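Local coordinates for aldose-aldose oxidoreductase (Caulobacter crescentus, PDB 5A04), which catalyses oxidoreduction between aldose sugars, probably oxidising one and reducing another by way of a bound NADP(H) cofactor, at residues 102-110 against 178-189; 217-227 against 238-246. One frame throughout, in Å; residues are numbered along the deposited sequence.

Contact 1 (102-110 against 178-189); sequences CEKPMANTV and AGGGSLMDIGIY. With NDP (NADPH dihydro-nicotinamide-adenine-dinucleotide phosphate), chain G; BGC (beta-D-glucopyranose), chain H.
The Y189 ring meets K104 obliquely, through the lysine CE, and the two side chains cross at about a right angle. Close to the plane of the ring, at its edge, lie BGC O1 and NDP O7N, while I186 CA of the same helix borders another part of the rim. The Y189 OH to BGC O1 separation is very short, 2.4 Å, and either oxygen could be the donor. K104 folds back on itself, with chi1 at 39° placing CG between the backbone N and the carbonyl carbon and with further bends at chi2 and chi3. This coil delivers NZ to D185 O at 2.8 Å, on a lone pair in the carbonyl plane (C=O...N 138°), and to BGC O1 at 2.6 Å. NZ also donates to NDP O2D, but its salt bridge to D185 OD1 is long, at 3.9 Å. The D185 carboxylate instead accepts from BGC O2 and O3, and R172 forms a second salt bridge to it. Beside this polar centre, P105, which follows a cis peptide bond, sets CG against M184 CE (3.6 Å) and CB against I188 CD1. M184 O is buried there with no hydrogen-bond partner. E103 OE1 takes the nicotinamide N7N almost straight, at 2.9 Å and 174°. E103-K104-P105 matches the EKP motif known from this family of oxidoreductases. With NDP C4N 3.2 Å from BGC C1, and with K104 and Y189 converging on O1, the arrangement is consistent with hydride transfer at the anomeric carbon.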
loop_
_atom_site.group_PDB
_atom_site.type_symbol
_atom_site.label_atom_id
_atom_site.label_comp_id
_atom_site.label_asym_id
_atom_site.label_seq_id
_atom_site.Cartn_x
_atom_site.Cartn_y
_atom_site.Cartn_z
ATOM N N CYS A 102 -24.307 -15.056 8.654
ATOM C CA CYS A 102 -24.300 -13.690 9.172
ATOM C C CYS A 102 -23.362 -12.820 8.337
ATOM O O CYS A 102 -22.235 -13.215 8.056
ATOM C CB CYS A 102 -23.860 -13.674 10.639
ATOM S SG CYS A 102 -23.988 -12.026 11.375
ATOM N N GLU A 103 -23.817 -11.638 7.942
ATOM C CA GLU A 103 -22.956 -10.761 7.158
ATOM C C GLU A 103 -21.767 -10.254 7.971
ATOM O O GLU A 103 -21.793 -10.263 9.193
ATOM C CB GLU A 103 -23.752 -9.574 6.597
ATOM C CG GLU A 103 -24.117 -9.779 5.127
ATOM C CD GLU A 103 -22.922 -10.229 4.322
ATOM O OE1 GLU A 103 -21.864 -9.568 4.422
ATOM O OE2 GLU A 103 -23.021 -11.260 3.621
ATOM N N LYS A 104 -20.720 -9.828 7.271
ATOM C CA LYS A 104 -19.609 -9.127 7.901
ATOM C C LYS A 104 -19.980 -7.673 8.149
ATOM O O LYS A 104 -20.916 -7.159 7.543
ATOM C CB LYS A 104 -18.338 -9.210 7.038
ATOM C CG LYS A 104 -18.533 -9.080 5.504
ATOM C CD LYS A 104 -19.146 -7.750 5.039
ATOM C CE LYS A 104 -18.321 -6.527 5.427
ATOM N NZ LYS A 104 -19.017 -5.267 5.010
ATOM N N PRO A 105 -19.276 -7.006 9.078
ATOM C CA PRO A 105 -18.404 -7.606 10.089
ATOM C C PRO A 105 -19.286 -8.428 11.031
ATOM O O PRO A 105 -20.460 -8.097 11.173
ATOM C CB PRO A 105 -17.788 -6.381 10.784
ATOM C CG PRO A 105 -18.875 -5.340 10.675
ATOM C CD PRO A 105 -19.419 -5.551 9.267
ATOM N N MET A 106 -18.754 -9.490 11.611
ATOM C CA MET A 106 -19.573 -10.401 12.411
ATOM C C MET A 106 -20.383 -9.704 13.505
ATOM O O MET A 106 -21.596 -9.908 13.603
ATOM C CB MET A 106 -18.686 -11.472 13.023
ATOM C CG MET A 106 -19.433 -12.492 13.882
ATOM S SD MET A 106 -18.250 -13.781 14.272
ATOM C CE MET A 106 -19.313 -14.951 15.121
ATOM N N ALA A 107 -19.724 -8.866 14.306
ATOM C CA ALA A 107 -20.417 -8.090 15.336
ATOM C C ALA A 107 -19.543 -6.902 15.728
ATOM O O ALA A 107 -18.463 -6.725 15.166
ATOM C CB ALA A 107 -20.729 -8.969 16.550
ATOM N N ASN A 108 -19.983 -6.100 16.694
ATOM C CA ASN A 108 -19.212 -4.903 17.064
ATOM C C ASN A 108 -17.923 -5.202 17.820
ATOM O O ASN A 108 -16.986 -4.398 17.800
ATOM C CB ASN A 108 -20.055 -3.954 17.922
ATOM C CG ASN A 108 -21.238 -3.368 17.170
ATOM O OD1 ASN A 108 -21.378 -3.540 15.954
ATOM N ND2 ASN A 108 -22.103 -2.675 17.898
ATOM N N THR A 109 -17.887 -6.324 18.534
ATOM C CA THR A 109 -16.785 -6.607 19.453
ATOM C C THR A 109 -16.426 -8.081 19.493
ATOM O O THR A 109 -17.211 -8.933 19.078
ATOM C CB THR A 109 -17.127 -6.196 20.912
ATOM O OG1 THR A 109 -18.177 -7.040 21.408
ATOM C CG2 THR A 109 -17.589 -4.752 20.993
ATOM N N VAL A 110 -15.257 -8.371 20.051
ATOM C CA VAL A 110 -14.842 -9.742 20.291
ATOM C C VAL A 110 -15.870 -10.473 21.155
ATOM O O VAL A 110 -16.298 -11.578 20.819
ATOM C CB VAL A 110 -13.456 -9.780 20.958
ATOM C CG1 VAL A 110 -13.134 -11.183 21.476
ATOM C CG2 VAL A 110 -12.398 -9.326 19.947
ATOM N N ALA A 178 -23.425 0.894 13.682
ATOM C CA ALA A 178 -22.319 0.403 12.856
ATOM C C ALA A 178 -21.184 -0.219 13.658
ATOM O O ALA A 178 -20.467 -1.075 13.148
ATOM C CB ALA A 178 -21.764 1.534 11.999
ATOM N N GLY A 179 -20.992 0.234 14.895
ATOM C CA GLY A 179 -19.917 -0.276 15.732
ATOM C C GLY A 179 -18.550 0.338 15.456
ATOM O O GLY A 179 -17.587 0.110 16.188
ATOM N N GLY A 180 -18.463 1.131 14.396
ATOM C CA GLY A 180 -17.202 1.728 13.988
ATOM C C GLY A 180 -17.355 2.218 12.559
ATOM O O GLY A 180 -18.418 2.054 11.959
ATOM N N GLY A 181 -16.292 2.813 12.027
ATOM C CA GLY A 181 -16.326 3.447 10.719
ATOM C C GLY A 181 -15.838 2.556 9.592
ATOM O O GLY A 181 -16.225 1.385 9.504
ATOM N N SER A 182 -14.981 3.104 8.729
ATOM C CA SER A 182 -14.538 2.379 7.530
ATOM C C SER A 182 -13.959 0.991 7.813
ATOM O O SER A 182 -14.158 0.068 7.032
ATOM C CB SER A 182 -13.505 3.210 6.755
ATOM O OG SER A 182 -12.247 3.217 7.423
ATOM N N LEU A 183 -13.258 0.825 8.932
ATOM C CA LEU A 183 -12.647 -0.466 9.221
ATOM C C LEU A 183 -13.697 -1.553 9.389
ATOM O O LEU A 183 -13.484 -2.692 8.991
ATOM C CB LEU A 183 -11.783 -0.381 10.479
ATOM C CG LEU A 183 -11.045 -1.664 10.887
ATOM C CD1 LEU A 183 -10.214 -2.210 9.712
ATOM C CD2 LEU A 183 -10.163 -1.401 12.113
ATOM N N MET A 184 -14.822 -1.202 10.005
ATOM C CA MET A 184 -15.870 -2.184 10.242
ATOM C C MET A 184 -16.519 -2.584 8.917
ATOM O O MET A 184 -16.861 -3.750 8.719
ATOM C CB MET A 184 -16.905 -1.629 11.231
ATOM C CG MET A 184 -16.401 -1.553 12.664
ATOM S SD MET A 184 -16.013 -3.183 13.327
ATOM C CE MET A 184 -17.644 -3.811 13.638
ATOM N N ASP A 185 -16.605 -1.645 7.980
ATOM C CA ASP A 185 -17.395 -1.871 6.774
ATOM C C ASP A 185 -16.619 -2.369 5.570
ATOM O O ASP A 185 -17.062 -3.280 4.866
ATOM C CB ASP A 185 -18.109 -0.585 6.370
ATOM C CG ASP A 185 -19.028 -0.794 5.187
ATOM O OD1 ASP A 185 -20.063 -1.481 5.360
ATOM O OD2 ASP A 185 -18.702 -0.301 4.086
ATOM N N ILE A 186 -15.494 -1.725 5.296
ATOM C CA ILE A 186 -14.808 -1.951 4.038
ATOM C C ILE A 186 -13.339 -2.302 4.295
ATOM O O ILE A 186 -12.751 -3.143 3.603
ATOM C CB ILE A 186 -14.970 -0.702 3.099
ATOM C CG1 ILE A 186 -14.258 -0.927 1.776
ATOM C CG2 ILE A 186 -14.528 0.593 3.777
ATOM C CD1 ILE A 186 -14.810 -2.119 1.027
ATOM N N GLY A 187 -12.750 -1.696 5.318
ATOM C CA GLY A 187 -11.378 -2.016 5.682
ATOM C C GLY A 187 -11.209 -3.464 6.104
ATOM O O GLY A 187 -10.135 -4.053 5.947
ATOM N N ILE A 188 -12.281 -4.051 6.625
ATOM C CA ILE A 188 -12.259 -5.460 6.988
ATOM C C ILE A 188 -11.878 -6.351 5.786
ATOM O O ILE A 188 -11.296 -7.425 5.970
ATOM C CB ILE A 188 -13.627 -5.881 7.572
ATOM C CG1 ILE A 188 -13.559 -7.288 8.182
ATOM C CG2 ILE A 188 -14.721 -5.752 6.513
ATOM C CD1 ILE A 188 -14.757 -7.610 9.075
ATOM N N TYR A 189 -12.163 -5.912 4.556
ATOM C CA TYR A 189 -11.713 -6.710 3.402
ATOM C C TYR A 189 -10.189 -6.735 3.273
ATOM O O TYR A 189 -9.614 -7.743 2.842
ATOM C CB TYR A 189 -12.319 -6.196 2.089
ATOM C CG TYR A 189 -13.797 -6.483 1.949
ATOM C CD1 TYR A 189 -14.744 -5.581 2.421
ATOM C CD2 TYR A 189 -14.242 -7.644 1.330
ATOM C CE1 TYR A 189 -16.102 -5.831 2.290
ATOM C CE2 TYR A 189 -15.598 -7.900 1.188
ATOM C CZ TYR A 189 -16.517 -6.995 1.668
ATOM O OH TYR A 189 -17.862 -7.252 1.531
HETATM P PA NDP G . -29.182 -1.374 4.180
HETATM O O1A NDP G . -29.293 -0.174 5.054
HETATM O O2A NDP G . -29.266 -1.196 2.689
HETATM O O5B NDP G . -30.296 -2.503 4.613
HETATM C C5B NDP G . -30.247 -2.685 6.000
HETATM C C4B NDP G . -31.585 -3.346 6.361
HETATM O O4B NDP G . -31.553 -3.866 7.692
HETATM C C3B NDP G . -32.717 -2.294 6.312
HETATM O O3B NDP G . -33.237 -2.164 5.027
HETATM C C2B NDP G . -33.777 -2.980 7.183
HETATM O O2B NDP G . -34.429 -3.911 6.541
HETATM C C1B NDP G . -32.856 -3.745 8.227
HETATM N N9A NDP G . -32.801 -3.068 9.525
HETATM C C8A NDP G . -33.202 -3.582 10.753
HETATM N N7A NDP G . -33.052 -2.706 11.766
HETATM C C5A NDP G . -32.525 -1.562 11.161
HETATM C C6A NDP G . -32.144 -0.310 11.679
HETATM N N6A NDP G . -32.272 -0.049 13.025
HETATM N N1A NDP G . -31.641 0.674 10.873
HETATM C C2A NDP G . -31.541 0.336 9.533
HETATM N N3A NDP G . -31.852 -0.802 8.903
HETATM C C4A NDP G . -32.360 -1.761 9.755
HETATM O O3 NDP G . -27.684 -1.939 4.618
HETATM P PN NDP G . -26.953 -2.949 3.570
HETATM O O1N NDP G . -27.828 -4.038 3.098
HETATM O O2N NDP G . -25.912 -2.259 2.718
HETATM O O5D NDP G . -25.870 -3.743 4.705
HETATM C C5D NDP G . -26.537 -4.567 5.621
HETATM C C4D NDP G . -25.498 -5.598 6.143
HETATM O O4D NDP G . -24.911 -6.282 4.994
HETATM C C3D NDP G . -24.296 -4.894 6.877
HETATM O O3D NDP G . -23.820 -5.733 7.946
HETATM C C2D NDP G . -23.224 -4.808 5.799
HETATM O O2D NDP G . -21.915 -4.875 6.336
HETATM C C1D NDP G . -23.510 -6.133 5.010
HETATM N N1N NDP G . -23.097 -5.990 3.611
HETATM C C2N NDP G . -22.258 -6.931 3.037
HETATM C C3N NDP G . -21.904 -6.796 1.725
HETATM C C7N NDP G . -21.014 -7.784 1.116
HETATM O O7N NDP G . -20.528 -7.623 -0.019
HETATM N N7N NDP G . -20.709 -8.944 1.821
HETATM C C4N NDP G . -22.386 -5.671 0.877
HETATM C C5N NDP G . -23.237 -4.707 1.589
HETATM C C6N NDP G . -23.564 -4.882 2.868
HETATM P P2B NDP G . -36.124 -4.049 6.822
HETATM O O1X NDP G . -36.144 -4.156 8.330
HETATM O O2X NDP G . -36.572 -2.745 6.235
HETATM O O3X NDP G . -36.478 -5.315 6.045
HETATM C C2 BGC H . -19.716 -3.087 2.269
HETATM C C3 BGC H . -20.313 -2.069 1.287
HETATM C C4 BGC H . -19.422 -1.926 0.088
HETATM C C5 BGC H . -19.097 -3.279 -0.524
HETATM C C6 BGC H . -18.002 -3.099 -1.608
HETATM C C1 BGC H . -19.536 -4.326 1.513
HETATM O O1 BGC H . -19.115 -5.370 2.391
HETATM O O2 BGC H . -20.615 -3.256 3.359
HETATM O O3 BGC H . -20.431 -0.838 1.982
HETATM O O4 BGC H . -20.058 -1.101 -0.877
HETATM O O5 BGC H . -18.590 -4.159 0.453
HETATM O O6 BGC H . -17.811 -4.318 -2.336
#

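Contact 2 (217-227 against 238-246)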
loop_
_atom_site.group_PDB
_atom_site.type_symbol
_atom_site.label_atom_id
_atom_site.label_comp_id
_atom_site.label_asym_id
_atom_site.label_seq_id
_atom_site.Cartn_x
_atom_site.Cartn_y
_atom_site.Cartn_z
ATOM N N ARG A 217 -20.094 13.835 7.682
ATOM C CA ARG A 217 -20.186 12.376 7.670
ATOM C C ARG A 217 -19.541 11.738 8.902
ATOM O O ARG A 217 -19.869 10.608 9.266
ATOM C CB ARG A 217 -19.506 11.809 6.423
ATOM C CG ARG A 217 -20.206 12.115 5.121
ATOM C CD ARG A 217 -19.355 11.626 3.942
ATOM N NE ARG A 217 -18.144 12.427 3.777
ATOM C CZ ARG A 217 -17.148 12.140 2.938
ATOM N NH1 ARG A 217 -17.198 11.060 2.165
ATOM N NH2 ARG A 217 -16.087 12.946 2.868
ATOM N N PHE A 218 -18.598 12.447 9.517
ATOM C CA PHE A 218 -17.661 11.778 10.418
ATOM C C PHE A 218 -17.664 12.344 11.842
ATOM O O PHE A 218 -16.613 12.506 12.453
ATOM C CB PHE A 218 -16.247 11.843 9.826
ATOM C CG PHE A 218 -16.126 11.219 8.448
ATOM C CD1 PHE A 218 -16.559 9.925 8.212
ATOM C CD2 PHE A 218 -15.580 11.941 7.392
ATOM C CE1 PHE A 218 -16.450 9.351 6.940
ATOM C CE2 PHE A 218 -15.473 11.388 6.124
ATOM C CZ PHE A 218 -15.901 10.089 5.893
ATOM N N GLY A 219 -18.850 12.628 12.368
ATOM C CA GLY A 219 -18.970 13.074 13.743
ATOM C C GLY A 219 -18.802 11.925 14.722
ATOM O O GLY A 219 -18.435 12.138 15.882
ATOM N N GLU A 220 -19.071 10.699 14.273
ATOM C CA GLU A 220 -19.116 9.572 15.208
ATOM C C GLU A 220 -18.126 8.446 14.921
ATOM O O GLU A 220 -17.644 7.803 15.850
ATOM C CB GLU A 220 -20.527 8.978 15.256
ATOM C CG GLU A 220 -21.578 9.987 15.665
ATOM C CD GLU A 220 -22.859 9.344 16.137
ATOM O OE1 GLU A 220 -22.948 8.095 16.142
ATOM O OE2 GLU A 220 -23.775 10.099 16.507
ATOM N N VAL A 221 -17.834 8.195 13.648
ATOM C CA VAL A 221 -16.969 7.072 13.302
ATOM C C VAL A 221 -15.798 7.530 12.435
ATOM O O VAL A 221 -15.793 8.668 11.958
ATOM C CB VAL A 221 -17.754 5.953 12.577
ATOM C CG1 VAL A 221 -18.925 5.477 13.450
ATOM C CG2 VAL A 221 -18.255 6.417 11.204
ATOM N N GLU A 222 -14.818 6.651 12.222
ATOM C CA GLU A 222 -13.585 7.066 11.551
ATOM C C GLU A 222 -13.689 6.984 10.034
ATOM O O GLU A 222 -14.423 6.159 9.480
ATOM C CB GLU A 222 -12.381 6.238 12.043
ATOM C CG GLU A 222 -12.210 4.836 11.445
ATOM C CD GLU A 222 -13.184 3.792 11.983
ATOM O OE1 GLU A 222 -13.925 4.063 12.962
ATOM O OE2 GLU A 222 -13.202 2.668 11.417
ATOM N N ASP A 223 -12.926 7.854 9.380
ATOM C CA ASP A 223 -12.831 7.875 7.927
ATOM C C ASP A 223 -11.686 6.967 7.493
ATOM O O ASP A 223 -11.925 5.850 7.038
ATOM C CB ASP A 223 -12.629 9.312 7.437
ATOM C CG ASP A 223 -12.282 9.388 5.956
ATOM O OD1 ASP A 223 -12.463 8.388 5.235
ATOM O OD2 ASP A 223 -11.845 10.471 5.524
ATOM N N ILE A 224 -10.453 7.444 7.629
ATOM C CA ILE A 224 -9.285 6.636 7.276
ATOM C C ILE A 224 -8.670 5.987 8.510
ATOM O O ILE A 224 -8.435 6.650 9.519
ATOM C CB ILE A 224 -8.198 7.474 6.559
ATOM C CG1 ILE A 224 -8.697 7.922 5.182
ATOM C CG2 ILE A 224 -6.919 6.656 6.394
ATOM C CD1 ILE A 224 -7.746 8.908 4.473
ATOM N N ILE A 225 -8.430 4.685 8.441
ATOM C CA ILE A 225 -7.559 4.059 9.434
ATOM C C ILE A 225 -6.725 2.992 8.723
ATOM O O ILE A 225 -7.207 1.926 8.330
ATOM C CB ILE A 225 -8.351 3.499 10.664
ATOM C CG1 ILE A 225 -7.379 2.920 11.701
ATOM C CG2 ILE A 225 -9.443 2.477 10.257
ATOM C CD1 ILE A 225 -8.052 2.626 13.056
ATOM N N ASN A 226 -5.459 3.334 8.505
ATOM C CA ASN A 226 -4.538 2.462 7.791
ATOM C C ASN A 226 -3.758 1.666 8.803
ATOM O O ASN A 226 -3.461 2.169 9.893
ATOM C CB ASN A 226 -3.598 3.280 6.901
ATOM C CG ASN A 226 -4.355 4.106 5.881
ATOM O OD1 ASN A 226 -5.486 3.761 5.497
ATOM N ND2 ASN A 226 -3.740 5.198 5.427
ATOM N N PHE A 227 -3.425 0.430 8.473
ATOM C CA PHE A 227 -2.768 -0.407 9.463
ATOM C C PHE A 227 -1.707 -1.296 8.853
ATOM O O PHE A 227 -1.698 -1.567 7.641
ATOM C CB PHE A 227 -3.799 -1.242 10.253
ATOM C CG PHE A 227 -4.786 -2.007 9.399
ATOM C CD1 PHE A 227 -5.916 -1.379 8.871
ATOM C CD2 PHE A 227 -4.610 -3.370 9.176
ATOM C CE1 PHE A 227 -6.845 -2.109 8.089
ATOM C CE2 PHE A 227 -5.536 -4.096 8.414
ATOM C CZ PHE A 227 -6.646 -3.464 7.871
ATOM N N ASN A 238 0.640 -3.989 4.521
ATOM C CA ASN A 238 0.262 -2.574 4.596
ATOM C C ASN A 238 -1.155 -2.462 4.081
ATOM O O ASN A 238 -1.399 -2.813 2.917
ATOM C CB ASN A 238 1.144 -1.690 3.708
ATOM C CG ASN A 238 2.331 -1.090 4.425
ATOM O OD1 ASN A 238 2.569 -1.333 5.612
ATOM N ND2 ASN A 238 3.106 -0.302 3.680
ATOM N N CYS A 239 -2.060 -1.944 4.906
ATOM C CA CYS A 239 -3.485 -1.942 4.594
ATOM C C CYS A 239 -4.104 -0.558 4.678
ATOM O O CYS A 239 -3.873 0.184 5.643
ATOM C CB CYS A 239 -4.219 -2.885 5.552
ATOM S SG CYS A 239 -3.584 -4.594 5.584
ATOM N N VAL A 240 -4.922 -0.218 3.685
ATOM C CA VAL A 240 -5.728 0.997 3.742
ATOM C C VAL A 240 -7.200 0.666 3.997
ATOM O O VAL A 240 -7.735 -0.267 3.402
ATOM C CB VAL A 240 -5.604 1.816 2.433
ATOM C CG1 VAL A 240 -6.749 2.827 2.298
ATOM C CG2 VAL A 240 -4.237 2.515 2.371
ATOM N N SER A 241 -7.829 1.438 4.886
ATOM C CA SER A 241 -9.280 1.426 5.103
ATOM C C SER A 241 -9.767 2.865 5.031
ATOM O O SER A 241 -9.258 3.713 5.773
ATOM C CB SER A 241 -9.621 0.822 6.476
ATOM O OG SER A 241 -11.017 0.865 6.708
ATOM N N ALA A 242 -10.733 3.167 4.155
ATOM C CA ALA A 242 -11.108 4.567 3.960
ATOM C C ALA A 242 -12.577 4.753 3.575
ATOM O O ALA A 242 -13.176 3.906 2.916
ATOM C CB ALA A 242 -10.206 5.203 2.887
ATOM N N TYR A 243 -13.132 5.886 3.986
ATOM C CA TYR A 243 -14.479 6.284 3.603
ATOM C C TYR A 243 -14.452 7.545 2.725
ATOM O O TYR A 243 -15.500 8.128 2.442
ATOM C CB TYR A 243 -15.332 6.541 4.851
ATOM C CG TYR A 243 -16.228 5.398 5.316
ATOM C CD1 TYR A 243 -16.562 4.340 4.479
ATOM C CD2 TYR A 243 -16.768 5.407 6.601
ATOM C CE1 TYR A 243 -17.410 3.323 4.912
ATOM C CE2 TYR A 243 -17.613 4.403 7.039
ATOM C CZ TYR A 243 -17.933 3.361 6.201
ATOM O OH TYR A 243 -18.783 2.379 6.659
ATOM N N SER A 244 -13.262 7.991 2.330
ATOM C CA SER A 244 -13.141 9.227 1.545
ATOM C C SER A 244 -12.366 9.044 0.235
ATOM O O SER A 244 -12.121 10.016 -0.476
ATOM C CB SER A 244 -12.492 10.343 2.385
ATOM O OG SER A 244 -11.195 9.980 2.853
ATOM N N VAL A 245 -11.980 7.813 -0.086
ATOM C CA VAL A 245 -11.414 7.507 -1.408
ATOM C C VAL A 245 -11.965 6.186 -1.908
ATOM O O VAL A 245 -12.457 5.380 -1.125
ATOM C CB VAL A 245 -9.866 7.417 -1.405
ATOM C CG1 VAL A 245 -9.235 8.729 -0.987
ATOM C CG2 VAL A 245 -9.383 6.275 -0.516
ATOM N N ASN A 246 -11.870 5.954 -3.213
ATOM C CA ASN A 246 -12.255 4.662 -3.772
ATOM C C ASN A 246 -11.043 3.794 -4.099
ATOM O O ASN A 246 -10.151 4.199 -4.845
ATOM C CB ASN A 246 -13.102 4.852 -5.032
ATOM C CG ASN A 246 -14.415 5.541 -4.739
ATOM O OD1 ASN A 246 -15.267 4.998 -4.032
ATOM N ND2 ASN A 246 -14.586 6.743 -5.279
HETATM O O HOH W 1 -15.026 11.487 0.170
#
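F227 and C239 make the tight end of this antiparallel hairpin. C239 CB sits over one face of the F227 ring, 3.4 Å from the centroid and 16° off the normal, a CH-pi contact accompanied by an oblique approach of the cysteine sulfur. Beneath it the two residues form a hydrogen-bonded pair: F227 N reaches C239 O at 2.9 Å, and C239 N returns a bond to F227 O. I225 N continues the pairing to S241 O at 3.0 Å, whereas S241 N finds the side-chain oxygen N226 OD1 in a weak bond of 3.4 Å. Past A242 the backbone pairing dwindles to a weak Y243 N to D223 O bond, and the D223 carboxylate supplies the stronger ones. Its CG stands anti to the backbone N (chi1 170°), which turns the carboxylate toward the Y243-S244 turn. There OD1 accepts from Y243 N at 2.9 Å, nearly along its C-O axis, and OD2 uses its syn lone pair for S244 OG at 2.8 Å. R155 of the second subunit forms a salt bridge to OD2 and also bonds S244 OG. An alanine here has no carboxylate, so the S244 hydroxyl and R155 of the second subunit would probably be left without this mate and the Y243 amide with little more than its weak backbone bond. The looser side is wetter. F218 is sandwiched by D223 CB and R217 CB over opposite faces, but R217, partly exposed, reaches S244 O only through a water, 3.0 Å from R217 NH1, whose second bond is weak. The guanidinium gains firmer partners in D215 and I165. The chemistry thus places a charged bond to the other subunit at the end of the strand pairing, where D223 joins the dimer interface.

How the contacts relate
From the N terminus, the chain runs through the Rossmann-type sheet to 102-110, just after strand 99-102, and contact 1 closes a loop of 67 intervening residues when 178-189 comes back against it. This ties the cofactor-binding domain to the start of helix 182-198. Contact 2 opens only afterwards and closes a hairpin, strands 224-230 and 236-242 of the mixed C-terminal sheet, with 10 residues between the two segments. The two therefore stand in series, neither nested nor crossing. Their centres are 12 Å apart, yet they touch: S182 OG lies 2.7 Å from D223 O and 2.7 Å from S241 OG, both probable hydrogen bonds, and D185 CB packs on Y243 OH, joining the helix to the sheet.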